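Local structure of EreC (Klebsiella pneumoniae, 6XCQ) at residues 178-192 with 217-229. The protein probably hydrolyses the lactone ester of macrolide antibiotics such as erythromycin, an esterase activity that confers resistance. The protein carries 1 engineered substitution. Residues are numbered along the deposited sequence; the frame is centred on the assembly and turned at random.
Sequences DHLIKPHVDELTHLL and KAISGVTRLKLRL
Gly221 O is gripped twice: by Leu225 N, one turn on in its own helix, and by His184 NE2, 2.9 Å away from Gly221 O. The two donors come from opposite faces of the carbonyl plane. Since a carbonyl oxygen can only accept, NE2 must be the donor; the bond is nearly straight (176°), with Gly221 O in the ring plane. His184 CG, anti to the backbone N (chi1 -178°), carries the ring across to the facing helix. Gly221, lacking a side chain, lets both this ring and Leu188 come close to the backbone. In one of the two conformers of Arg224, its CD lies over one face of the imidazole, offset toward the rim, in a CH-pi contact, while Leu225 CD1 meets the ring edge, 3.4 Å from His184 CD2.

Helix 182-191 runs roughly antiparallel to segment 217-229 of helix 212-231, the segment axes coming within 10.1 Å, as part of a helical bundle set beside the mixed sheet of this erythromycin esterase family fold. Leu188 is a knob in the hole formed by Ala218, Gly221, Val222 and Leu225; its CD1 branch reaches Leu225 CD1 at 3.5 Å, and its CD2 branch lies over the small Ala218. The two branches of Leu225 divide the work: CD1 meets His184, Leu188 and Val185, while CD2 meets Ile181 CG1 at 3.6 Å. Helices 164-177 and 244-267 cover other sides, with Ile174 against Ile181 and Ile255 against Val222.

At the 178 end, Arg228, extended from CG to NE, grips the Asp178 carboxylate side-on: NE to OD2 at 2.9 Å and NH2 to OD1 at 3.0 Å. Both oxygens offer syn lone pairs and the two groups are nearly coplanar (15°), which fixes the rotation of the buried carboxylate and would probably favour its ionised form. Ile181 CD1 packs against the aliphatic Arg228 CD at 3.7 Å.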
loop_
_atom_site.group_PDB
_atom_site.type_symbol
_atom_site.label_atom_id
_atom_site.label_comp_id
_atom_site.label_asym_id
_atom_site.label_seq_id
_atom_site.Cartn_x
_atom_site.Cartn_y
_atom_site.Cartn_z
ATOM N N ASP A 178 5.389 27.553 14.711
ATOM C CA ASP A 178 6.040 27.321 15.997
ATOM C C ASP A 178 7.548 27.459 15.834
ATOM O O ASP A 178 8.305 26.491 15.988
ATOM C CB ASP A 178 5.645 25.943 16.567
ATOM C CG ASP A 178 6.203 25.688 17.983
ATOM O OD1 ASP A 178 6.404 26.630 18.775
ATOM O OD2 ASP A 178 6.449 24.520 18.322
ATOM N N HIS A 179 7.993 28.675 15.510
ATOM C CA HIS A 179 9.401 28.891 15.190
ATOM C C HIS A 179 10.330 28.555 16.351
ATOM O O HIS A 179 11.507 28.259 16.114
ATOM C CB HIS A 179 9.627 30.341 14.742
ATOM C CG HIS A 179 10.948 30.560 14.071
ATOM N ND1 HIS A 179 12.123 30.714 14.775
ATOM C CD2 HIS A 179 11.283 30.632 12.759
ATOM C CE1 HIS A 179 13.124 30.877 13.928
ATOM N NE2 HIS A 179 12.641 30.836 12.699
ATOM N N LEU A 180 9.818 28.550 17.587
ATOM C CA LEU A 180 10.631 28.206 18.754
ATOM C C LEU A 180 11.281 26.835 18.630
ATOM O O LEU A 180 12.338 26.598 19.223
ATOM C CB LEU A 180 9.774 28.235 20.020
ATOM C CG LEU A 180 9.331 29.612 20.519
ATOM C CD1 LEU A 180 8.261 29.472 21.602
ATOM C CD2 LEU A 180 10.534 30.391 21.011
ATOM N N ILE A 181 10.666 25.909 17.898
ATOM C CA ILE A 181 11.190 24.550 17.809
ATOM C C ILE A 181 11.845 24.284 16.455
ATOM O O ILE A 181 12.223 23.144 16.158
ATOM C CB ILE A 181 10.094 23.511 18.140
ATOM C CG1 ILE A 181 10.711 22.204 18.645
ATOM C CG2 ILE A 181 9.160 23.255 16.947
ATOM C CD1 ILE A 181 11.038 22.209 20.113
ATOM N N LYS A 182 12.020 25.321 15.636
ATOM C CA LYS A 182 12.684 25.145 14.345
ATOM C C LYS A 182 14.146 24.713 14.438
ATOM O O LYS A 182 14.577 23.929 13.574
ATOM C CB LYS A 182 12.560 26.434 13.527
ATOM C CG LYS A 182 13.374 26.443 12.241
ATOM C CD LYS A 182 12.492 26.605 11.015
ATOM C CE LYS A 182 13.285 27.124 9.828
ATOM N NZ LYS A 182 14.469 26.278 9.516
ATOM N N PRO A 183 14.964 25.182 15.391
ATOM C CA PRO A 183 16.332 24.634 15.471
ATOM C C PRO A 183 16.345 23.132 15.708
ATOM O O PRO A 183 17.174 22.411 15.143
ATOM C CB PRO A 183 16.949 25.395 16.652
ATOM C CG PRO A 183 16.134 26.623 16.798
ATOM C CD PRO A 183 14.750 26.265 16.371
ATOM N N HIS A 184 15.426 22.655 16.545
ATOM C CA HIS A 184 15.316 21.232 16.840
ATOM C C HIS A 184 14.963 20.431 15.587
ATOM O O HIS A 184 15.540 19.365 15.349
ATOM C CB HIS A 184 14.285 21.055 17.960
ATOM C CG HIS A 184 14.094 19.643 18.419
ATOM N ND1 HIS A 184 14.815 19.092 19.456
ATOM C CD2 HIS A 184 13.228 18.683 18.013
ATOM C CE1 HIS A 184 14.418 17.845 19.654
ATOM N NE2 HIS A 184 13.453 17.574 18.793
ATOM N N VAL A 185 14.040 20.938 14.758
ATOM C CA VAL A 185 13.712 20.261 13.500
ATOM C C VAL A 185 14.921 20.238 12.574
ATOM O O VAL A 185 15.159 19.251 11.863
ATOM C CB VAL A 185 12.502 20.928 12.812
ATOM C CG1 VAL A 185 12.328 20.408 11.369
ATOM C CG2 VAL A 185 11.236 20.704 13.610
ATOM N N ASP A 186 15.697 21.324 12.561
ATOM C CA ASP A 186 16.840 21.409 11.657
ATOM C C ASP A 186 17.980 20.513 12.125
ATOM O O ASP A 186 18.689 19.919 11.304
ATOM C CB ASP A 186 17.297 22.860 11.534
ATOM C CG ASP A 186 16.316 23.706 10.749
ATOM O OD1 ASP A 186 15.859 23.254 9.678
ATOM O OD2 ASP A 186 15.998 24.820 11.200
ATOM N N GLU A 187 18.165 20.396 13.441
ATOM C CA GLU A 187 19.098 19.405 13.960
ATOM C C GLU A 187 18.701 18.003 13.502
ATOM O O GLU A 187 19.549 17.223 13.049
ATOM C CB GLU A 187 19.142 19.495 15.485
ATOM C CG GLU A 187 20.111 18.539 16.154
ATOM C CD GLU A 187 20.886 19.186 17.291
ATOM N N LEU A 188 17.405 17.684 13.571
ATOM C CA LEU A 188 16.928 16.370 13.144
ATOM C C LEU A 188 17.198 16.136 11.667
ATOM O O LEU A 188 17.603 15.038 11.266
ATOM C CB LEU A 188 15.433 16.248 13.423
ATOM C CG LEU A 188 15.087 15.836 14.840
ATOM C CD1 LEU A 188 13.578 15.871 14.996
ATOM C CD2 LEU A 188 15.640 14.435 15.108
ATOM N N THR A 189 16.957 17.151 10.841
ATOM C CA THR A 189 17.235 17.039 9.416
ATOM C C THR A 189 18.687 16.664 9.167
ATOM O O THR A 189 18.982 15.770 8.361
ATOM C CB THR A 189 16.900 18.356 8.731
ATOM O OG1 THR A 189 15.583 18.766 9.130
ATOM C CG2 THR A 189 16.969 18.198 7.224
ATOM N N HIS A 190 19.612 17.352 9.839
ATOM C CA HIS A 190 21.023 17.033 9.680
ATOM C C HIS A 190 21.331 15.644 10.214
ATOM O O HIS A 190 22.040 14.870 9.561
ATOM C CB HIS A 190 21.884 18.081 10.383
ATOM C CG HIS A 190 21.950 19.385 9.653
ATOM N ND1 HIS A 190 21.306 20.522 10.096
ATOM C CD2 HIS A 190 22.566 19.729 8.497
ATOM C CE1 HIS A 190 21.533 21.512 9.251
ATOM N NE2 HIS A 190 22.295 21.057 8.273
ATOM N N LEU A 191 20.791 15.308 11.390
ATOM C CA LEU A 191 21.054 14.003 11.981
ATOM C C LEU A 191 20.673 12.865 11.043
ATOM O O LEU A 191 21.290 11.795 11.087
ATOM C CB LEU A 191 20.300 13.861 13.298
ATOM C CG LEU A 191 21.104 13.955 14.586
ATOM C CD1 LEU A 191 20.158 14.150 15.750
ATOM C CD2 LEU A 191 21.914 12.684 14.758
ATOM N N LEU A 192 19.681 13.077 10.178
ATOM C CA LEU A 192 19.140 12.007 9.344
ATOM C C LEU A 192 19.436 12.202 7.861
ATOM O O LEU A 192 18.784 11.575 7.019
ATOM C CB LEU A 192 17.634 11.890 9.557
ATOM C CG LEU A 192 17.179 11.636 10.985
ATOM C CD1 LEU A 192 15.717 12.028 11.100
ATOM C CD2 LEU A 192 17.372 10.184 11.339
ATOM N N LYS A 217 19.226 9.494 19.676
ATOM C CA LYS A 217 19.028 10.933 19.728
ATOM C C LYS A 217 17.981 11.385 18.716
ATOM O O LYS A 217 17.185 12.287 19.000
ATOM C CB LYS A 217 20.351 11.657 19.489
ATOM C CG LYS A 217 20.214 13.172 19.462
ATOM C CD LYS A 217 21.547 13.841 19.181
ATOM C CE LYS A 217 22.478 13.698 20.376
ATOM N NZ LYS A 217 21.956 14.437 21.562
ATOM N N ALA A 218 17.962 10.779 17.521
ATOM C CA ALA A 218 16.964 11.187 16.537
ATOM C C ALA A 218 15.579 10.688 16.927
ATOM O O ALA A 218 14.590 11.423 16.817
ATOM C CB ALA A 218 17.348 10.680 15.145
ATOM N N ILE A 219 15.488 9.441 17.383
ATOM C CA ILE A 219 14.208 8.898 17.829
ATOM C C ILE A 219 13.660 9.725 18.988
ATOM O O ILE A 219 12.481 10.102 19.009
ATOM C CB ILE A 219 14.370 7.415 18.212
ATOM C CG1 ILE A 219 14.590 6.558 16.961
ATOM C CG2 ILE A 219 13.177 6.905 19.012
ATOM C CD1 ILE A 219 15.098 5.155 17.295
ATOM N N SER A 220 14.509 10.016 19.972
ATOM C CA SER A 220 14.068 10.840 21.091
ATOM C C SER A 220 13.684 12.240 20.624
ATOM O O SER A 220 12.732 12.837 21.145
ATOM C CB SER A 220 15.163 10.903 22.155
ATOM O OG SER A 220 15.472 9.603 22.634
ATOM N N GLY A 221 14.412 12.778 19.642
ATOM C CA GLY A 221 14.093 14.100 19.131
ATOM C C GLY A 221 12.712 14.156 18.511
ATOM O O GLY A 221 11.978 15.131 18.692
ATOM N N VAL A 222 12.325 13.095 17.794
ATOM C CA VAL A 222 11.004 13.062 17.180
ATOM C C VAL A 222 9.925 12.942 18.249
ATOM O O VAL A 222 8.887 13.609 18.173
ATOM C CB VAL A 222 10.928 11.930 16.135
ATOM C CG1 VAL A 222 9.508 11.658 15.738
ATOM C CG2 VAL A 222 11.724 12.327 14.889
ATOM N N THR A 223 10.160 12.125 19.281
ATOM C CA THR A 223 9.186 12.026 20.367
ATOM C C THR A 223 8.988 13.378 21.062
ATOM O O THR A 223 7.853 13.780 21.346
ATOM C CB THR A 223 9.633 10.945 21.360
ATOM O OG1 THR A 223 9.547 9.649 20.727
ATOM C CG2 THR A 223 8.765 10.936 22.579
ATOM N N ARG A 224 10.080 14.096 21.338
ATOM C CA ARG A 224 9.956 15.421 21.942
ATOM C C ARG A 224 9.074 16.324 21.090
ATOM O O ARG A 224 8.171 16.998 21.603
ATOM C CB ARG A 224 11.339 16.049 22.134
ATOM C CG ARG A 224 11.344 17.352 22.954
ATOM C CD ARG A 224 11.348 18.605 22.072
ATOM N NE ARG A 224 11.888 19.772 22.761
ATOM C CZ ARG A 224 11.165 20.633 23.471
ATOM N NH1 ARG A 224 9.852 20.460 23.615
ATOM N NH2 ARG A 224 11.765 21.666 24.054
ATOM N N LEU A 225 9.309 16.330 19.777
ATOM C CA LEU A 225 8.520 17.171 18.882
ATOM C C LEU A 225 7.058 16.762 18.875
ATOM O O LEU A 225 6.172 17.619 18.840
ATOM C CB LEU A 225 9.071 17.085 17.459
ATOM C CG LEU A 225 9.991 18.225 17.058
ATOM C CD1 LEU A 225 10.771 17.832 15.825
ATOM C CD2 LEU A 225 9.197 19.505 16.832
ATOM N N LYS A 226 6.801 15.452 18.854
ATOM C CA LYS A 226 5.436 14.941 18.796
ATOM C C LYS A 226 4.623 15.379 20.002
ATOM O O LYS A 226 3.442 15.729 19.878
ATOM C CB LYS A 226 5.474 13.422 18.746
ATOM C CG LYS A 226 4.122 12.764 18.595
ATOM C CD LYS A 226 4.274 11.258 18.709
ATOM C CE LYS A 226 3.112 10.637 19.456
ATOM N NZ LYS A 226 1.993 10.324 18.537
ATOM N N LEU A 227 5.224 15.307 21.186
ATOM C CA LEU A 227 4.508 15.658 22.410
ATOM C C LEU A 227 4.342 17.170 22.550
ATOM O O LEU A 227 3.326 17.639 23.078
ATOM C CB LEU A 227 5.245 15.077 23.619
ATOM C CG LEU A 227 4.910 13.651 24.092
ATOM C CD1 LEU A 227 4.711 12.695 22.952
ATOM C CD2 LEU A 227 5.995 13.131 25.027
ATOM N N ARG A 228 5.311 17.951 22.084
ATOM C CA ARG A 228 5.143 19.399 22.123
ATOM C C ARG A 228 3.996 19.831 21.216
ATOM O O ARG A 228 3.134 20.621 21.623
ATOM C CB ARG A 228 6.439 20.110 21.731
ATOM C CG ARG A 228 6.254 21.636 21.688
ATOM C CD ARG A 228 7.519 22.387 21.272
ATOM N NE ARG A 228 7.259 23.807 21.015
ATOM C CZ ARG A 228 7.221 24.756 21.954
ATOM N NH1 ARG A 228 7.397 24.451 23.238
ATOM N NH2 ARG A 228 6.974 26.017 21.612
ATOM N N LEU A 229 3.938 19.287 19.997
ATOM C CA LEU A 229 2.905 19.718 19.058
ATOM C C LEU A 229 1.520 19.357 19.564
ATOM O O LEU A 229 0.585 20.159 19.460
ATOM C CB LEU A 229 3.131 19.093 17.680
ATOM C CG LEU A 229 3.957 19.904 16.678
ATOM C CD1 LEU A 229 3.099 20.913 15.944
ATOM C CD2 LEU A 229 5.111 20.601 17.369
#